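Local coordinates for oligopeptide-binding protein oppA (Lactococcus lactis, PDB 3DRF), which binds oligopeptides in a voluminous cavity as the receptor of the OppABCDF ABC transporter, through which the cell takes up peptides, at residues Leu72-Ser77 / Gly560-Trp565; Thr183-Gly188 / Leu475-Ser480. One frame throughout, in Å; residues are numbered along the deposited sequence.

Contact 1. Residues Leu72-Ser77 / Gly560-Trp565; sequences LFFTDS and GAMNTW
Met562 sets its CB over the centre of one face of the Phe74 ring. This CB sits 3.6 Å from the ring centroid and only 2° off the normal, a CH-pi contact, while CG reaches back to 3.7 Å from Phe74 CG. The chain then bends at both chi2 (-67°) and chi3, which carries the sulfur past the root of the ring: SD is 4.3 Å from the centroid, in an oblique Met-aromatic contact, and 3.5 Å from Thr75 N, which gives it a weak but nearly straight hydrogen bond. The methyl CE goes on across Thr75, 3.6 Å from OG1, whose own hydrogen bond runs to Asp76 O. Phe74 lies on a short, weakly bonded strand, about 74-75, which pairs antiparallel with 81-82 in a small hairpin, and its partner segment leads into the helix 564-567 near the C-terminus. Further along, water 1 donates to Thr75 O and Gly560 O, at 2.7 Å from each, and bridges the two carbonyls. Beyond it Gly560, with positive phi and no side chain, lets the backbones close up, Ser77 CA lying 3.8 Å from Gly560 CA. Asp76 OD1 accepts from Lys80 N within the hairpin turn.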
loop_
_atom_site.group_PDB
_atom_site.type_symbol
_atom_site.label_atom_id
_atom_site.label_comp_id
_atom_site.label_asym_id
_atom_site.label_seq_id
_atom_site.Cartn_x
_atom_site.Cartn_y
_atom_site.Cartn_z
ATOM N N LEU A 72 0.062 6.364 15.966
ATOM C CA LEU A 72 -0.426 6.997 17.206
ATOM C C LEU A 72 -1.708 6.422 17.823
ATOM O O LEU A 72 -1.875 6.509 18.983
ATOM C CB LEU A 72 -0.684 8.502 16.944
ATOM C CG LEU A 72 0.561 9.356 16.749
ATOM C CD1 LEU A 72 0.118 10.744 16.392
ATOM C CD2 LEU A 72 1.463 9.352 18.064
ATOM N N PHE A 73 -2.603 5.927 16.975
ATOM C CA PHE A 73 -3.996 5.674 17.432
ATOM C C PHE A 73 -4.349 4.197 17.529
ATOM O O PHE A 73 -3.982 3.407 16.713
ATOM C CB PHE A 73 -4.976 6.365 16.479
ATOM C CG PHE A 73 -4.694 7.841 16.272
ATOM C CD1 PHE A 73 -4.753 8.711 17.341
ATOM C CD2 PHE A 73 -4.385 8.326 15.013
ATOM C CE1 PHE A 73 -4.466 10.088 17.185
ATOM C CE2 PHE A 73 -4.091 9.711 14.832
ATOM C CZ PHE A 73 -4.123 10.593 15.933
ATOM N N PHE A 74 -5.140 3.866 18.524
ATOM C CA PHE A 74 -5.732 2.545 18.628
ATOM C C PHE A 74 -7.073 2.578 17.906
ATOM O O PHE A 74 -7.647 3.616 17.726
ATOM C CB PHE A 74 -5.958 2.167 20.110
ATOM C CG PHE A 74 -4.700 1.653 20.860
ATOM C CD1 PHE A 74 -3.484 1.601 20.256
ATOM C CD2 PHE A 74 -4.805 1.220 22.174
ATOM C CE1 PHE A 74 -2.361 1.113 20.944
ATOM C CE2 PHE A 74 -3.662 0.741 22.863
ATOM C CZ PHE A 74 -2.487 0.729 22.233
ATOM N N THR A 75 -7.513 1.388 17.521
ATOM C CA THR A 75 -8.826 1.194 16.884
ATOM C C THR A 75 -9.499 -0.041 17.418
ATOM O O THR A 75 -8.891 -0.840 18.049
ATOM C CB THR A 75 -8.766 1.038 15.321
ATOM O OG1 THR A 75 -8.222 -0.252 14.991
ATOM C CG2 THR A 75 -7.911 2.156 14.640
ATOM N N ASP A 76 -10.785 -0.121 17.153
ATOM C CA ASP A 76 -11.543 -1.379 17.358
ATOM C C ASP A 76 -11.372 -2.291 16.151
ATOM O O ASP A 76 -10.620 -1.981 15.280
ATOM C CB ASP A 76 -13.016 -1.110 17.683
ATOM C CG ASP A 76 -13.793 -0.445 16.538
ATOM O OD1 ASP A 76 -13.377 -0.467 15.426
ATOM O OD2 ASP A 76 -14.838 0.078 16.868
ATOM N N SER A 77 -12.064 -3.435 16.142
ATOM C CA SER A 77 -11.885 -4.403 15.084
ATOM C C SER A 77 -12.499 -3.965 13.744
ATOM O O SER A 77 -12.243 -4.569 12.761
ATOM C CB SER A 77 -12.510 -5.757 15.477
ATOM O OG SER A 77 -13.896 -5.591 15.672
ATOM N N GLY A 560 -8.109 -5.277 15.291
ATOM C CA GLY A 560 -8.464 -4.778 16.617
ATOM C C GLY A 560 -7.559 -5.192 17.819
ATOM O O GLY A 560 -7.723 -4.715 18.909
ATOM N N ALA A 561 -6.590 -6.070 17.574
ATOM C CA ALA A 561 -5.606 -6.380 18.604
ATOM C C ALA A 561 -4.553 -5.285 18.638
ATOM O O ALA A 561 -3.869 -5.082 17.690
ATOM C CB ALA A 561 -4.958 -7.747 18.276
ATOM N N MET A 562 -4.486 -4.584 19.748
ATOM C CA MET A 562 -3.619 -3.384 19.838
ATOM C C MET A 562 -2.278 -3.570 20.571
ATOM O O MET A 562 -1.473 -2.722 20.551
ATOM C CB MET A 562 -4.375 -2.210 20.499
ATOM C CG MET A 562 -5.615 -1.747 19.726
ATOM S SD MET A 562 -5.083 -0.997 18.143
ATOM C CE MET A 562 -5.840 -2.157 16.946
ATOM N N ASN A 563 -2.096 -4.705 21.212
ATOM C CA ASN A 563 -0.932 -4.933 22.083
ATOM C C ASN A 563 -0.226 -6.233 21.834
ATOM O O ASN A 563 0.398 -6.765 22.705
ATOM C CB ASN A 563 -1.381 -4.904 23.519
ATOM C CG ASN A 563 -1.408 -3.552 24.061
ATOM O OD1 ASN A 563 -0.404 -2.898 24.138
ATOM N ND2 ASN A 563 -2.566 -3.115 24.435
ATOM N N THR A 564 -0.343 -6.731 20.630
ATOM C CA THR A 564 0.272 -8.007 20.282
ATOM C C THR A 564 1.762 -8.087 20.682
ATOM O O THR A 564 2.170 -9.052 21.212
ATOM C CB THR A 564 0.097 -8.307 18.814
ATOM O OG1 THR A 564 -1.309 -8.329 18.535
ATOM C CG2 THR A 564 0.628 -9.709 18.486
ATOM N N TRP A 565 2.564 -7.089 20.344
ATOM C CA TRP A 565 4.014 -7.182 20.623
ATOM C C TRP A 565 4.347 -7.204 22.116
ATOM O O TRP A 565 5.336 -7.688 22.491
ATOM C CB TRP A 565 4.791 -6.052 19.908
ATOM C CG TRP A 565 4.669 -6.215 18.400
ATOM C CD1 TRP A 565 4.000 -5.391 17.526
ATOM C CD2 TRP A 565 5.154 -7.296 17.624
ATOM N NE1 TRP A 565 4.092 -5.873 16.281
ATOM C CE2 TRP A 565 4.765 -7.061 16.293
ATOM C CE3 TRP A 565 5.914 -8.441 17.907
ATOM C CZ2 TRP A 565 5.103 -7.924 15.272
ATOM C CZ3 TRP A 565 6.250 -9.282 16.886
ATOM C CH2 TRP A 565 5.865 -9.014 15.588
HETATM O O HOH W 1 -9.246 -2.729 20.009
#

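Contact 2. Residues Thr183-Gly188 / Leu475-Ser480; sequences TQSGNG and LASEPS
Gln184, in one of its two modelled conformers, reaches across to Ser477 with an extended side chain, CG anti to the backbone N (chi1 -168°), and its NE2 donates to Ser477 O at 2.8 Å. The bond is nearly straight (165°) and lies in the plane of the carbonyl and close to that of the amide. On the way the glutamine crosses Glu478 at about a right angle, CB resting 3.9 Å from Glu478 CG. In the same conformer water 2 links Gln184 OE1, at long range, to Glu478 OE2. That carboxylate oxygen also makes a salt bridge to Arg519 of helix 516-533. Ser185 contributes its carbonyl: Ser477 OG donates to Ser185 O at 2.8 Å, coming from above the carbonyl plane, while the hydroxyl of Ser185 itself is bonded to Glu192. Gly186 follows at the third position of a type II turn running from Gln184 to Asn187, the place where positive phi favours glycine. With no side chain on Gly186, its CA comes within 4.7 Å of Ser477 CA. Gly186 O lies 3.5 Å from Ala476 CB. The side chain of Asn187 reinforces the turn, ND2 donating to Gln184 O at 3.0 Å, and its OD1 accepts from Tyr189 N. Its own backbone O meets Glu478 OE1 through water 4, weakly on the carboxylate side. Ser185 and Ser477 each pack on an apolar side chain of the bound peptide, and Ala476 N bonds to a polar one, so the joint forms part of the wall of the closed binding cavity. With two direct hydrogen bonds and bridging waters besides van der Waals packing, the two loops are held by directional polar links, an interface consistent with parts that meet when a Venus fly-trap receptor closes.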
loop_
_atom_site.group_PDB
_atom_site.type_symbol
_atom_site.label_atom_id
_atom_site.label_comp_id
_atom_site.label_asym_id
_atom_site.label_seq_id
_atom_site.Cartn_x
_atom_site.Cartn_y
_atom_site.Cartn_z
ATOM N N THR A 183 -13.570 9.044 10.885
ATOM C CA THR A 183 -13.760 8.230 12.100
ATOM C C THR A 183 -12.915 6.927 12.102
ATOM O O THR A 183 -12.845 6.285 13.111
ATOM C CB THR A 183 -15.236 7.841 12.272
ATOM O OG1 THR A 183 -15.654 7.221 11.064
ATOM C CG2 THR A 183 -16.112 9.085 12.580
ATOM N N GLN A 184 -12.225 6.646 11.005
ATOM C CA GLN A 184 -11.597 5.354 10.795
ATOM C C GLN A 184 -10.114 5.536 10.454
ATOM O O GLN A 184 -9.744 6.397 9.641
ATOM C CB GLN A 184 -12.337 4.641 9.655
ATOM C CG GLN A 184 -12.021 3.156 9.470
ATOM C CD GLN A 184 -13.122 2.389 8.738
ATOM O OE1 GLN A 184 -14.311 2.678 8.930
ATOM N NE2 GLN A 184 -12.736 1.362 7.948
ATOM N N SER A 185 -9.260 4.717 11.051
ATOM C CA SER A 185 -7.847 4.747 10.751
ATOM C C SER A 185 -7.674 4.414 9.253
ATOM O O SER A 185 -8.411 3.642 8.670
ATOM C CB SER A 185 -7.090 3.760 11.653
ATOM O OG SER A 185 -5.711 3.806 11.369
ATOM N N GLY A 186 -6.671 5.048 8.654
ATOM C CA GLY A 186 -6.366 4.866 7.231
ATOM C C GLY A 186 -7.175 5.810 6.349
ATOM O O GLY A 186 -7.103 5.692 5.172
ATOM N N ASN A 187 -7.910 6.752 6.925
ATOM C CA ASN A 187 -8.726 7.683 6.091
ATOM C C ASN A 187 -7.928 8.611 5.098
ATOM O O ASN A 187 -8.432 9.016 4.125
ATOM C CB ASN A 187 -9.676 8.507 7.017
ATOM C CG ASN A 187 -8.936 9.531 7.892
ATOM O OD1 ASN A 187 -8.459 10.530 7.440
ATOM N ND2 ASN A 187 -8.827 9.218 9.161
ATOM N N GLY A 188 -6.672 8.910 5.447
ATOM C CA GLY A 188 -5.748 9.679 4.592
ATOM C C GLY A 188 -5.905 11.194 4.662
ATOM O O GLY A 188 -5.082 11.893 4.200
ATOM N N LEU A 475 -3.674 -2.363 1.455
ATOM C CA LEU A 475 -4.511 -1.178 1.467
ATOM C C LEU A 475 -4.636 -0.540 2.862
ATOM O O LEU A 475 -4.589 -1.191 3.849
ATOM C CB LEU A 475 -5.919 -1.521 0.951
ATOM C CG LEU A 475 -6.036 -1.910 -0.524
ATOM C CD1 LEU A 475 -7.413 -2.519 -0.796
ATOM C CD2 LEU A 475 -5.766 -0.741 -1.449
ATOM N N ALA A 476 -4.854 0.786 2.841
ATOM C CA ALA A 476 -5.212 1.524 4.049
ATOM C C ALA A 476 -6.536 0.973 4.572
ATOM O O ALA A 476 -7.324 0.500 3.822
ATOM C CB ALA A 476 -5.376 3.041 3.705
ATOM N N SER A 477 -6.716 1.058 5.869
ATOM C CA SER A 477 -7.885 0.450 6.507
ATOM C C SER A 477 -9.158 1.272 6.427
ATOM O O SER A 477 -10.007 1.111 7.232
ATOM C CB SER A 477 -7.602 0.040 7.959
ATOM O OG SER A 477 -7.158 1.136 8.694
ATOM N N GLU A 478 -9.266 2.174 5.454
ATOM C CA GLU A 478 -10.521 2.877 5.147
ATOM C C GLU A 478 -10.673 2.770 3.620
ATOM O O GLU A 478 -9.704 2.929 2.927
ATOM C CB GLU A 478 -10.379 4.335 5.623
ATOM C CG GLU A 478 -11.730 5.056 5.872
ATOM C CD GLU A 478 -12.452 5.473 4.586
ATOM O OE1 GLU A 478 -11.753 5.767 3.607
ATOM O OE2 GLU A 478 -13.634 5.449 4.632
ATOM N N PRO A 479 -11.866 2.528 3.132
ATOM C CA PRO A 479 -11.970 2.109 1.705
ATOM C C PRO A 479 -11.742 3.157 0.564
ATOM O O PRO A 479 -11.601 2.768 -0.553
ATOM C CB PRO A 479 -13.401 1.529 1.607
ATOM C CG PRO A 479 -14.141 2.159 2.768
ATOM C CD PRO A 479 -13.103 2.198 3.878
ATOM N N SER A 480 -11.753 4.441 0.894
ATOM C CA SER A 480 -11.475 5.472 -0.125
ATOM C C SER A 480 -10.112 5.221 -0.798
ATOM O O SER A 480 -9.148 4.925 -0.158
ATOM C CB SER A 480 -11.502 6.862 0.529
ATOM O OG SER A 480 -11.335 7.816 -0.530
HETATM O O HOH W 2 -15.208 4.617 6.474
HETATM O O HOH W 3 -8.463 5.893 2.664
HETATM O O HOH W 4 -11.290 8.498 3.971
#

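Overall arrangement
Contact 1 lies at the surface, its centre about 19 Å from the centre of the chain, whereas that of contact 2 is buried, about 11 Å from it. Burial does not make contact 2 the more apolar: the outer one rests on a methionine and an aromatic ring with a single weak direct hydrogen bond and one bridging water, the inner one on amide, hydroxyl and carbonyl groups with several waters. Both use a glycine where backbones come close. Their centres are about 15 Å apart, and they touch where Thr75 CG2 packs on Ser185 CB at 3.5 Å. The hairpin of strands 74-75 and 81-82 serves both, since Phe81 touches Ser185 and Asn187, and contact 2 also touches the bound peptide.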